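Local structure of proteinase K (Serratia sp., 2B6N) at residues Ala1-Pro6 with Asn22-Thr26; Arg12-Arg16 with Leu273-Leu277; Tyr28-Val33 with Ala235-Glu240; Ile114-Lys118 with Ala145-Ile151; Ser162-Asn166 with Gly194-Asp198. The protein probably cleaves peptide bonds inside proteins as a secreted, calcium-binding serine endopeptidase of the subtilase family, this chain being its catalytic domain. All coordinates share one frame; numbering follows the deposited sequence. Where two conformers were deposited one is given.

Contact 1 (Ala1-Pro6 with Asn22-Thr26); sequences ADQPSP and NNYHT. With CA (calcium ion), chain C.
The carboxylate of D2 reaches across to the imidazole of H25, where ND1 donates to OD1 at 2.8 Å. OD1 of D2 lies in the plane of the H25 ring, at its edge, yet is itself met from above the carboxylate plane, the two planes being 46° apart. With its CG anti to the backbone N (chi1 179°), H25 swings its ring over the same face of the strands that carries D2; its far nitrogen, NE2, is held by D27. At the other end of the ladder OG of S5 donates to OD1 of N22, 3.0 Å away, and N of S5 bonds to the N22 carbonyl. Between these ends the strands 2-4 and 23-25 form a small antiparallel sheet that takes in the N-terminus: Q3 and Y24 are the hydrogen-bonded pair, each N to the other's O at 2.8 Å, and A1 and T26 exchange a further pair of bonds. Such a register suits P4, since a proline has no N-H to give and here sits in a non-hydrogen-bonded pair with N23. The carbonyl O of N23 binds the calcium ion at 2.4 Å, a site that D11, D14, Q15 and D21 complete. On the opposite face OE1 of Q3 lies at the edge of the Y24 ring, while CB of P6 packs on CB of Y24. Farther out, K89 and T84 hold the Q3 amide, and V87 accepts from the Y24 hydroxyl.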
# COMPACT_ATOMS: atom_id res chain seq x y z
N ALA A 1 -18.92 -11.15 -2.65
CA ALA A 1 -19.05 -11.36 -1.18
C ALA A 1 -19.33 -10.02 -0.50
O ALA A 1 -19.06 -8.97 -1.07
CB ALA A 1 -17.80 -11.98 -0.60
N ASP A 2 -19.84 -10.08 0.73
CA ASP A 2 -20.06 -8.88 1.52
C ASP A 2 -19.56 -9.14 2.93
O ASP A 2 -19.96 -10.12 3.57
CB ASP A 2 -21.55 -8.49 1.54
CG ASP A 2 -22.03 -7.98 0.19
OD1 ASP A 2 -21.69 -6.84 -0.16
OD2 ASP A 2 -22.76 -8.72 -0.52
N GLN A 3 -18.64 -8.29 3.38
CA GLN A 3 -18.11 -8.41 4.72
C GLN A 3 -18.81 -7.40 5.62
O GLN A 3 -18.69 -6.19 5.40
CB GLN A 3 -16.58 -8.19 4.73
CG GLN A 3 -16.03 -7.96 6.14
CD GLN A 3 -14.53 -7.75 6.18
OE1 GLN A 3 -13.92 -7.40 5.16
NE2 GLN A 3 -13.93 -7.94 7.35
N PRO A 4 -19.56 -7.89 6.62
CA PRO A 4 -20.23 -6.94 7.53
C PRO A 4 -19.26 -6.46 8.61
O PRO A 4 -18.28 -7.15 8.94
CB PRO A 4 -21.31 -7.81 8.15
CG PRO A 4 -20.60 -9.18 8.30
CD PRO A 4 -19.84 -9.29 6.98
N SER A 5 -19.53 -5.28 9.16
CA SER A 5 -18.70 -4.68 10.21
C SER A 5 -17.19 -4.65 9.90
O SER A 5 -16.37 -5.00 10.77
CB SER A 5 -18.97 -5.34 11.58
OG SER A 5 -20.31 -5.08 12.00
N PRO A 6 -16.82 -4.18 8.69
CA PRO A 6 -15.40 -4.05 8.38
C PRO A 6 -14.80 -2.86 9.12
O PRO A 6 -15.53 -1.98 9.58
CB PRO A 6 -15.41 -3.80 6.86
CG PRO A 6 -16.65 -3.02 6.64
CD PRO A 6 -17.66 -3.66 7.59
N ASN A 22 -21.00 0.17 6.86
CA ASN A 22 -20.67 -1.02 7.67
C ASN A 22 -20.62 -2.30 6.84
O ASN A 22 -21.00 -3.39 7.31
CB ASN A 22 -21.67 -1.18 8.83
CG ASN A 22 -21.11 -1.99 10.00
OD1 ASN A 22 -21.74 -2.95 10.48
ND2 ASN A 22 -19.95 -1.60 10.46
N ASN A 23 -20.19 -2.14 5.59
CA ASN A 23 -20.11 -3.24 4.64
C ASN A 23 -18.93 -3.08 3.69
O ASN A 23 -18.71 -1.97 3.16
CB ASN A 23 -21.38 -3.33 3.78
CG ASN A 23 -21.46 -4.65 3.02
OD1 ASN A 23 -21.35 -4.69 1.80
ND2 ASN A 23 -21.65 -5.73 3.76
N TYR A 24 -18.20 -4.17 3.48
CA TYR A 24 -17.13 -4.18 2.47
C TYR A 24 -17.45 -5.25 1.42
O TYR A 24 -17.31 -6.46 1.67
CB TYR A 24 -15.72 -4.36 3.07
CG TYR A 24 -14.65 -4.44 1.99
CD1 TYR A 24 -14.52 -3.43 1.04
CD2 TYR A 24 -13.78 -5.53 1.91
CE1 TYR A 24 -13.57 -3.50 0.03
CE2 TYR A 24 -12.80 -5.60 0.90
CZ TYR A 24 -12.73 -4.59 -0.05
OH TYR A 24 -11.79 -4.64 -1.06
N HIS A 25 -17.92 -4.80 0.26
CA HIS A 25 -18.27 -5.70 -0.83
C HIS A 25 -17.05 -6.00 -1.67
O HIS A 25 -16.25 -5.10 -1.94
CB HIS A 25 -19.35 -5.05 -1.72
CG HIS A 25 -19.75 -5.90 -2.89
ND1 HIS A 25 -20.73 -6.86 -2.80
CD2 HIS A 25 -19.28 -5.95 -4.16
CE1 HIS A 25 -20.85 -7.48 -3.96
NE2 HIS A 25 -19.98 -6.95 -4.80
N THR A 26 -16.93 -7.26 -2.11
CA THR A 26 -15.87 -7.66 -3.05
C THR A 26 -16.49 -8.47 -4.20
O THR A 26 -17.38 -9.29 -3.98
CB THR A 26 -14.77 -8.50 -2.36
OG1 THR A 26 -15.35 -9.58 -1.63
CG2 THR A 26 -13.92 -7.63 -1.41
CA CA C . -18.79 0.31 2.56
O HOH W 1 -20.57 0.07 0.73

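Contact 2 (Arg12-Arg16 with Leu273-Leu277); sequences RIDQR and LLFSL. With CA (calcium ion), chain C.
A calcium-binding loop that follows helix 8-13 is here backed by the C-terminal tail of the chain. D14 OD1 and Q15 OE1 each bind the calcium ion at 2.4 Å, while D11, D21, N23 and water 1 supply its other ligands. Behind them I13 meets the tail: in the conformer given its CG2 lies against L274, an apolar isoleucine suiting this buried place, and its carbonyl O accepts from N of S276 (3.0 Å). R16 lays its guanidinium flat over one face of the F275 ring, CZ 3.6 Å from the ring centroid and the planes 11° apart, a cation-pi stack; R256 takes NH1 at its carbonyl. R12 turns back at chi2 (75°), which lets NH2 reach O of R16 at 2.9 Å while CD2 of L273 presses on one guanidinium face. The same group forms a salt bridge with D185. Water 2 donates both to O of Q15 and to O of L274, joining the two backbones. Aspartate and glutamine suit a hard, oxygen-seeking ion, and the whole is a calcium site built from the end of helix 8-13 and the chain after it, in a proteinase K-like subtilase.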
# COMPACT_ATOMS: atom_id res chain seq x y z
N ARG A 12 -14.80 2.32 3.53
CA ARG A 12 -14.88 3.54 2.72
C ARG A 12 -14.69 3.33 1.22
O ARG A 12 -15.33 4.02 0.42
CB ARG A 12 -13.86 4.58 3.21
CG ARG A 12 -13.89 5.95 2.43
CD ARG A 12 -15.12 6.76 2.87
NE ARG A 12 -15.45 7.93 2.03
CZ ARG A 12 -16.13 7.89 0.89
NH1 ARG A 12 -16.50 6.73 0.35
NH2 ARG A 12 -16.41 9.02 0.25
N ILE A 13 -13.82 2.40 0.85
CA ILE A 13 -13.34 2.31 -0.53
C ILE A 13 -14.37 1.71 -1.50
O ILE A 13 -14.31 1.98 -2.70
CB ILE A 13 -11.95 1.60 -0.60
CG1 ILE A 13 -10.92 2.37 0.23
CG2 ILE A 13 -11.47 1.49 -2.03
CD1 ILE A 13 -10.74 3.82 -0.17
N ASP A 14 -15.32 0.93 -0.99
CA ASP A 14 -16.36 0.29 -1.86
C ASP A 14 -17.65 1.11 -2.06
O ASP A 14 -18.67 0.59 -2.55
CB ASP A 14 -16.68 -1.15 -1.39
CG ASP A 14 -17.59 -1.18 -0.19
OD1 ASP A 14 -17.61 -0.20 0.59
OD2 ASP A 14 -18.35 -2.17 -0.06
N GLN A 15 -17.61 2.40 -1.71
CA GLN A 15 -18.77 3.29 -1.85
C GLN A 15 -18.33 4.70 -2.24
O GLN A 15 -17.20 5.12 -1.94
CB GLN A 15 -19.57 3.30 -0.53
CG GLN A 15 -18.74 3.68 0.71
CD GLN A 15 -19.55 3.62 1.98
OE1 GLN A 15 -19.59 2.58 2.65
NE2 GLN A 15 -20.22 4.72 2.32
N ARG A 16 -19.23 5.45 -2.89
CA ARG A 16 -18.90 6.82 -3.36
C ARG A 16 -19.02 7.86 -2.25
O ARG A 16 -18.14 8.73 -2.08
CB ARG A 16 -19.82 7.23 -4.52
CG ARG A 16 -19.77 6.27 -5.72
CD ARG A 16 -18.37 6.30 -6.34
NE ARG A 16 -18.27 5.58 -7.60
CZ ARG A 16 -17.14 5.44 -8.30
NH1 ARG A 16 -16.00 5.93 -7.82
NH2 ARG A 16 -17.15 4.76 -9.45
N LEU A 273 -10.52 9.81 -4.79
CA LEU A 273 -10.52 8.94 -3.62
C LEU A 273 -10.65 7.49 -4.08
O LEU A 273 -11.52 7.17 -4.88
CB LEU A 273 -11.63 9.33 -2.64
CG LEU A 273 -11.79 8.46 -1.39
CD1 LEU A 273 -10.58 8.56 -0.41
CD2 LEU A 273 -13.11 8.79 -0.67
N LEU A 274 -9.77 6.63 -3.57
CA LEU A 274 -9.73 5.22 -3.93
C LEU A 274 -11.12 4.57 -3.92
O LEU A 274 -11.88 4.72 -2.95
CB LEU A 274 -8.81 4.46 -2.97
CG LEU A 274 -8.62 2.97 -3.24
CD1 LEU A 274 -7.94 2.73 -4.60
CD2 LEU A 274 -7.80 2.35 -2.12
N PHE A 275 -11.42 3.84 -5.00
CA PHE A 275 -12.70 3.11 -5.14
C PHE A 275 -12.38 1.71 -5.66
O PHE A 275 -11.65 1.56 -6.65
CB PHE A 275 -13.68 3.86 -6.06
CG PHE A 275 -15.02 3.21 -6.18
CD1 PHE A 275 -15.97 3.35 -5.16
CD2 PHE A 275 -15.35 2.45 -7.32
CE1 PHE A 275 -17.23 2.74 -5.26
CE2 PHE A 275 -16.61 1.84 -7.43
CZ PHE A 275 -17.55 1.99 -6.40
N SER A 276 -12.88 0.67 -4.97
CA SER A 276 -12.41 -0.69 -5.23
C SER A 276 -13.21 -1.49 -6.27
O SER A 276 -12.78 -2.58 -6.66
CB SER A 276 -12.40 -1.47 -3.91
OG SER A 276 -13.72 -1.58 -3.41
N LEU A 277 -14.37 -0.98 -6.67
CA LEU A 277 -15.27 -1.73 -7.55
C LEU A 277 -15.20 -1.28 -8.99
O LEU A 277 -14.79 -0.16 -9.28
CB LEU A 277 -16.71 -1.67 -7.04
CG LEU A 277 -16.94 -2.08 -5.57
CD1 LEU A 277 -18.42 -2.09 -5.25
CD2 LEU A 277 -16.31 -3.44 -5.24
CA CA C . -18.79 0.31 2.56
O HOH W 2 -14.46 5.93 -2.89
O HOH W 1 -20.57 0.07 0.73

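Contact 3 (Tyr28-Val33 with Ala235-Glu240); sequences YDGSGV and ALYLDE
V33 presses its two methyl groups on one flank of helix 223-240, CG2 to CB of L238 at 3.7 Å and CG1 to CB of A235 at 3.9 Å. This is the loop leading into strand 34-39 of the parallel subtilase sheet, laid across the last turns of the helix whose first turn carries S224, predicted to belong to the charge relay system. A beta-branched valine offers one methyl to each neighbour. CA of G30 comes up to the carbonyl O of A235, close approach and a positive phi both being easy for a residue without a side chain. Beyond G30, CD2 of L236 touches the carbonyl O of Y28. The Y28 ring then lies against E240: CB of the glutamate stands over the centre of one ring face, 3.7 Å from the centroid, a CH-pi contact. E240 runs extended, and its carboxylate goes on to a salt bridge with R256. At the polar edge S31 and L238 share water 3, which donates to both carbonyl oxygens. D29 makes an Asx turn, OD1 accepting from N of S31. D239, with CG anti to its own N (chi1 176°), points one oxygen into the loop, where three backbone N-H groups gather; those of G30 and S31 bond weakly. These donors probably offset the proximity of the D29 carboxylate, and the straight one is N of D29 to OD2 of D239, 3.0 Å with an angle of 169°.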
# COMPACT_ATOMS: atom_id res chain seq x y z
N TYR A 28 -13.88 -9.43 -6.48
CA TYR A 28 -12.60 -10.09 -6.74
C TYR A 28 -11.88 -10.13 -5.42
O TYR A 28 -12.32 -9.49 -4.46
CB TYR A 28 -11.80 -9.31 -7.82
CG TYR A 28 -12.53 -9.32 -9.12
CD1 TYR A 28 -13.43 -8.29 -9.45
CD2 TYR A 28 -12.42 -10.40 -9.98
CE1 TYR A 28 -14.15 -8.34 -10.64
CE2 TYR A 28 -13.13 -10.46 -11.14
CZ TYR A 28 -13.99 -9.43 -11.47
OH TYR A 28 -14.68 -9.53 -12.66
N ASP A 29 -10.77 -10.85 -5.37
CA ASP A 29 -10.04 -11.01 -4.12
C ASP A 29 -8.51 -11.07 -4.28
O ASP A 29 -7.80 -11.40 -3.33
CB ASP A 29 -10.55 -12.25 -3.38
CG ASP A 29 -10.39 -13.53 -4.18
OD1 ASP A 29 -9.68 -13.53 -5.21
OD2 ASP A 29 -10.98 -14.56 -3.77
N GLY A 30 -8.01 -10.79 -5.48
CA GLY A 30 -6.55 -10.80 -5.67
C GLY A 30 -5.96 -12.17 -5.98
O GLY A 30 -4.74 -12.34 -5.98
N SER A 31 -6.83 -13.15 -6.27
CA SER A 31 -6.40 -14.47 -6.72
C SER A 31 -5.46 -14.34 -7.90
O SER A 31 -5.71 -13.52 -8.80
CB SER A 31 -7.61 -15.33 -7.12
OG SER A 31 -8.36 -15.70 -5.99
N GLY A 32 -4.36 -15.09 -7.86
CA GLY A 32 -3.40 -15.15 -8.95
C GLY A 32 -2.46 -13.96 -9.02
O GLY A 32 -1.66 -13.85 -9.97
N VAL A 33 -2.55 -13.08 -8.02
CA VAL A 33 -1.71 -11.87 -7.93
C VAL A 33 -0.79 -11.96 -6.71
O VAL A 33 -1.15 -12.56 -5.70
CB VAL A 33 -2.59 -10.57 -7.82
CG1 VAL A 33 -1.73 -9.30 -7.76
CG2 VAL A 33 -3.57 -10.48 -8.98
N ALA A 235 -4.34 -5.12 -6.80
CA ALA A 235 -4.45 -6.58 -6.80
C ALA A 235 -5.83 -7.06 -7.22
O ALA A 235 -5.94 -8.04 -7.95
CB ALA A 235 -4.09 -7.17 -5.43
N LEU A 236 -6.88 -6.38 -6.76
CA LEU A 236 -8.24 -6.68 -7.24
C LEU A 236 -8.36 -6.53 -8.75
O LEU A 236 -8.92 -7.41 -9.43
CB LEU A 236 -9.28 -5.76 -6.59
CG LEU A 236 -9.46 -5.82 -5.07
CD1 LEU A 236 -10.59 -4.88 -4.64
CD2 LEU A 236 -9.75 -7.23 -4.59
N TYR A 237 -7.83 -5.43 -9.28
CA TYR A 237 -7.93 -5.15 -10.72
C TYR A 237 -7.14 -6.17 -11.53
O TYR A 237 -7.53 -6.52 -12.63
CB TYR A 237 -7.42 -3.75 -11.06
CG TYR A 237 -8.22 -2.58 -10.51
CD1 TYR A 237 -7.80 -1.28 -10.77
CD2 TYR A 237 -9.37 -2.76 -9.73
CE1 TYR A 237 -8.51 -0.17 -10.29
CE2 TYR A 237 -10.10 -1.65 -9.24
CZ TYR A 237 -9.64 -0.36 -9.53
OH TYR A 237 -10.28 0.76 -9.06
N LEU A 238 -6.02 -6.64 -10.99
CA LEU A 238 -5.16 -7.62 -11.68
C LEU A 238 -5.72 -9.05 -11.60
O LEU A 238 -5.36 -9.90 -12.42
CB LEU A 238 -3.73 -7.53 -11.14
CG LEU A 238 -2.88 -6.37 -11.67
CD1 LEU A 238 -1.60 -6.18 -10.81
CD2 LEU A 238 -2.52 -6.55 -13.16
N ASP A 239 -6.57 -9.31 -10.61
CA ASP A 239 -7.35 -10.54 -10.54
C ASP A 239 -8.43 -10.47 -11.63
O ASP A 239 -8.58 -11.40 -12.45
CB ASP A 239 -7.97 -10.65 -9.13
CG ASP A 239 -8.90 -11.85 -8.94
OD1 ASP A 239 -9.12 -12.65 -9.87
OD2 ASP A 239 -9.43 -11.98 -7.81
N GLU A 240 -9.17 -9.37 -11.65
CA GLU A 240 -10.18 -9.08 -12.70
C GLU A 240 -9.61 -9.13 -14.14
O GLU A 240 -10.23 -9.72 -15.04
CB GLU A 240 -10.81 -7.72 -12.44
CG GLU A 240 -11.87 -7.29 -13.45
CD GLU A 240 -12.27 -5.83 -13.31
OE1 GLU A 240 -11.80 -5.16 -12.36
OE2 GLU A 240 -13.05 -5.33 -14.15
O HOH W 3 -4.77 -12.78 -11.67

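Contact 4 (Ile114-Lys118 with Ala145-Ile151); sequences INWVK and AAVAAGI
A146 and K118 bring helices 137-148 and 107-120 together, their CA atoms 4.8 Å apart. The contact is made by van der Waals touch, with no hydrogen bond crossing between the two segments. Its aliphatic part has two patches. In one, CB of A146 touches both CB of K118 at 3.9 Å and CG2 of I114 at 4.0 Å, an alanine being small enough to let the helices approach closely. In the other, I151 turns its branches on the neighbouring helix: CG2 meets CG1 of V117 at 4.1 Å, and CD1 reaches CA of K118 at 3.8 Å. The lysine contributes through its methylene chain. CG and CD, on the extended part, lie against CB of A149 (3.8 Å from CG) and near O of A145; the bend at chi3 (74°) then carries NZ to the side of A145 CB. A long aliphatic stem with a charged end suits a partly exposed place at the surface. Backbone bonding shapes the second segment: helix 137-148 stops in a Schellman motif, with G150 at positive phi, a conformation easy for a residue lacking CB, and the chain turns there to bring I151 inward. Both helices lie on the parallel sheet: I114 touches M129 and F153, V117 packs on F36 and I38, and I151, just before strand 152-156, leans on A125 and A127 of the neighbouring strand 125-129.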
# COMPACT_ATOMS: atom_id res chain seq x y z
N ILE A 114 13.87 -3.13 -3.91
CA ILE A 114 13.17 -2.78 -5.16
C ILE A 114 13.67 -3.69 -6.28
O ILE A 114 12.87 -4.30 -7.01
CB ILE A 114 13.40 -1.30 -5.55
CG1 ILE A 114 12.80 -0.36 -4.50
CG2 ILE A 114 12.80 -1.01 -6.92
CD1 ILE A 114 13.34 1.09 -4.55
N ASN A 115 14.99 -3.78 -6.41
CA ASN A 115 15.60 -4.58 -7.46
C ASN A 115 15.21 -6.03 -7.28
O ASN A 115 14.93 -6.72 -8.26
CB ASN A 115 17.12 -4.43 -7.48
CG ASN A 115 17.58 -3.05 -7.95
OD1 ASN A 115 16.85 -2.31 -8.61
ND2 ASN A 115 18.83 -2.70 -7.63
N TRP A 116 15.18 -6.50 -6.02
CA TRP A 116 14.81 -7.88 -5.74
C TRP A 116 13.43 -8.20 -6.31
O TRP A 116 13.25 -9.22 -6.96
CB TRP A 116 14.88 -8.23 -4.24
CG TRP A 116 14.69 -9.72 -3.99
CD1 TRP A 116 15.66 -10.68 -3.95
CD2 TRP A 116 13.45 -10.39 -3.82
NE1 TRP A 116 15.11 -11.91 -3.73
CE2 TRP A 116 13.74 -11.77 -3.66
CE3 TRP A 116 12.11 -9.98 -3.78
CZ2 TRP A 116 12.75 -12.73 -3.46
CZ3 TRP A 116 11.11 -10.94 -3.57
CH2 TRP A 116 11.45 -12.29 -3.41
N VAL A 117 12.45 -7.32 -6.05
CA VAL A 117 11.09 -7.49 -6.61
C VAL A 117 11.13 -7.54 -8.15
O VAL A 117 10.53 -8.45 -8.75
CB VAL A 117 10.10 -6.40 -6.12
CG1 VAL A 117 8.71 -6.55 -6.81
CG2 VAL A 117 9.94 -6.47 -4.59
N LYS A 118 11.81 -6.57 -8.77
CA LYS A 118 11.99 -6.52 -10.23
C LYS A 118 12.51 -7.86 -10.78
O LYS A 118 11.99 -8.38 -11.77
CB LYS A 118 12.94 -5.39 -10.63
CG LYS A 118 13.21 -5.31 -12.15
CD LYS A 118 14.10 -4.15 -12.49
CE LYS A 118 15.55 -4.41 -12.09
NZ LYS A 118 16.38 -3.20 -12.34
N ALA A 145 12.47 1.70 -13.06
CA ALA A 145 12.93 0.50 -13.76
C ALA A 145 12.10 -0.74 -13.42
O ALA A 145 11.78 -1.53 -14.32
CB ALA A 145 14.45 0.23 -13.47
N ALA A 146 11.73 -0.92 -12.14
CA ALA A 146 10.90 -2.08 -11.75
C ALA A 146 9.51 -1.99 -12.38
O ALA A 146 8.94 -3.01 -12.79
CB ALA A 146 10.79 -2.19 -10.21
N VAL A 147 8.98 -0.77 -12.47
CA VAL A 147 7.70 -0.52 -13.13
C VAL A 147 7.80 -0.80 -14.64
O VAL A 147 6.90 -1.43 -15.20
CB VAL A 147 7.16 0.91 -12.84
CG1 VAL A 147 5.90 1.18 -13.64
CG2 VAL A 147 6.87 1.05 -11.32
N ALA A 148 8.88 -0.34 -15.27
CA ALA A 148 9.11 -0.62 -16.70
C ALA A 148 9.24 -2.13 -16.95
O ALA A 148 8.98 -2.60 -18.06
CB ALA A 148 10.32 0.14 -17.21
N ALA A 149 9.60 -2.87 -15.91
CA ALA A 149 9.72 -4.33 -15.97
C ALA A 149 8.39 -5.05 -15.71
O ALA A 149 8.33 -6.28 -15.71
CB ALA A 149 10.81 -4.82 -14.99
N GLY A 150 7.33 -4.28 -15.47
CA GLY A 150 5.97 -4.84 -15.40
C GLY A 150 5.32 -4.96 -14.04
O GLY A 150 4.27 -5.58 -13.92
N ILE A 151 5.93 -4.38 -13.00
CA ILE A 151 5.37 -4.48 -11.65
C ILE A 151 4.82 -3.12 -11.26
O ILE A 151 5.54 -2.12 -11.27
CB ILE A 151 6.41 -4.96 -10.59
CG1 ILE A 151 6.93 -6.37 -10.93
CG2 ILE A 151 5.83 -4.95 -9.19
CD1 ILE A 151 8.36 -6.40 -11.47

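Contact 5 (Ser162-Asn166 with Gly194-Asp198); sequences SNACN and GTCLD
C165 and C196 are joined by a disulfide, SG to SG 2.0 Å, which ties two surface loops together. Both sulfurs stand anti to their own carbonyl carbon (chi1 -63° and -70°), and the bridge has a chi3 of 108°, somewhat wider than a right angle. The cystine is one projection of the contact: CB of C196 points at the short 3-10 segment 164-166, coming within 4.3 Å of the carbonyl C of A164, and OG1 of T195 lies 3.8 Å from SG of C165. Deeper in, a second bump is the methyl of A164, which faces the other loop; CD1 of L197 closes on it at 3.6 Å, and both side chains also touch A157. On the other flank, G194 opens a type I turn that ends at L197 and presents C196 at its third position. Lacking a side chain, G194 lets N163 come near, and its backbone angles would be difficult for other residues. The N163 amide bridges the loops through water: OD1 accepts from N of C165 at 2.9 Å, an Asx turn that starts the 3-10 segment, and takes a further bond from water 4, which in turn accepts from N of C196. A cystine suits a place where two chains run this close, the CA atoms of C165 and C196 being 5.3 Å apart. Both loops leave the parallel sheet: residues 162-166 come after strand 152-156, and the loop of residues 194-198 connects strand 176-181 to strand 199-202, which is an outermost strand.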
# COMPACT_ATOMS: atom_id res chain seq x y z
N SER A 162 3.52 18.40 3.68
CA SER A 162 4.32 19.17 2.72
C SER A 162 4.07 18.65 1.31
O SER A 162 3.38 17.64 1.11
CB SER A 162 5.81 19.04 3.03
OG SER A 162 6.13 19.67 4.25
N ASN A 163 4.65 19.33 0.33
CA ASN A 163 4.63 18.87 -1.05
C ASN A 163 5.38 17.54 -1.17
O ASN A 163 6.59 17.47 -0.94
CB ASN A 163 5.26 19.96 -1.94
CG ASN A 163 5.15 19.66 -3.42
OD1 ASN A 163 5.06 18.50 -3.84
ND2 ASN A 163 5.18 20.72 -4.22
N ALA A 164 4.64 16.49 -1.55
CA ALA A 164 5.22 15.13 -1.68
C ALA A 164 6.40 15.03 -2.67
O ALA A 164 7.19 14.08 -2.61
CB ALA A 164 4.14 14.13 -2.05
N CYS A 165 6.50 16.00 -3.59
CA CYS A 165 7.54 15.96 -4.63
C CYS A 165 8.94 16.11 -4.07
O CYS A 165 9.93 15.90 -4.79
CB CYS A 165 7.32 17.05 -5.70
SG CYS A 165 5.80 16.89 -6.66
N ASN A 166 9.03 16.49 -2.80
CA ASN A 166 10.33 16.67 -2.15
C ASN A 166 10.96 15.38 -1.64
O ASN A 166 12.05 15.42 -1.04
CB ASN A 166 10.21 17.67 -1.00
CG ASN A 166 11.50 18.37 -0.72
OD1 ASN A 166 12.16 18.84 -1.65
ND2 ASN A 166 11.90 18.43 0.54
N GLY A 194 -0.08 17.51 -3.25
CA GLY A 194 0.41 18.18 -4.45
C GLY A 194 0.47 17.29 -5.70
O GLY A 194 -0.07 16.18 -5.73
N THR A 195 1.16 17.79 -6.72
CA THR A 195 1.12 17.18 -8.06
C THR A 195 1.79 15.81 -8.18
O THR A 195 1.52 15.07 -9.13
CB THR A 195 1.71 18.13 -9.12
OG1 THR A 195 3.09 18.38 -8.83
CG2 THR A 195 0.94 19.45 -9.15
N CYS A 196 2.67 15.46 -7.24
CA CYS A 196 3.26 14.13 -7.24
C CYS A 196 2.33 13.04 -6.71
O CYS A 196 2.59 11.85 -6.89
CB CYS A 196 4.61 14.13 -6.52
SG CYS A 196 5.87 15.02 -7.46
N LEU A 197 1.22 13.43 -6.06
CA LEU A 197 0.16 12.45 -5.73
C LEU A 197 -0.60 11.95 -6.94
O LEU A 197 -0.84 12.70 -7.89
CB LEU A 197 -0.86 13.06 -4.76
CG LEU A 197 -0.58 12.85 -3.27
CD1 LEU A 197 0.70 13.58 -2.91
CD2 LEU A 197 -1.74 13.41 -2.47
N ASP A 198 -1.04 10.69 -6.88
CA ASP A 198 -1.94 10.11 -7.87
C ASP A 198 -3.36 9.92 -7.35
O ASP A 198 -4.33 10.00 -8.13
CB ASP A 198 -1.36 8.78 -8.37
CG ASP A 198 -0.07 8.98 -9.13
OD1 ASP A 198 -0.14 9.55 -10.25
OD2 ASP A 198 1.00 8.65 -8.60
O HOH W 4 3.27 16.52 -4.60

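Overall arrangement
Contacts 1 and 2 share the calcium ion and water 1, their centres 12 Å apart. The backbone N of H25, 2.7 Å from OD2 of D14, joins strand 23-25 to the calcium loop, and the C-terminal tail touches the small sheet separately through L277 on H25. Contact 3 adjoins both: the hydroxyl OH of Y237 is 2.9 Å from O of F275, and L236 packs on Y24. Contacts 4 and 5 touch none of the others, though contact 4 comes within about 7 Å of contact 3, and contact 5 of contact 2, between nearest atoms. As for the predicted triad D39, H72 and S224, the side chain of V117 in contact 4 is about 10 Å from that of D39, whereas contact 3 involves the helix that carries S224.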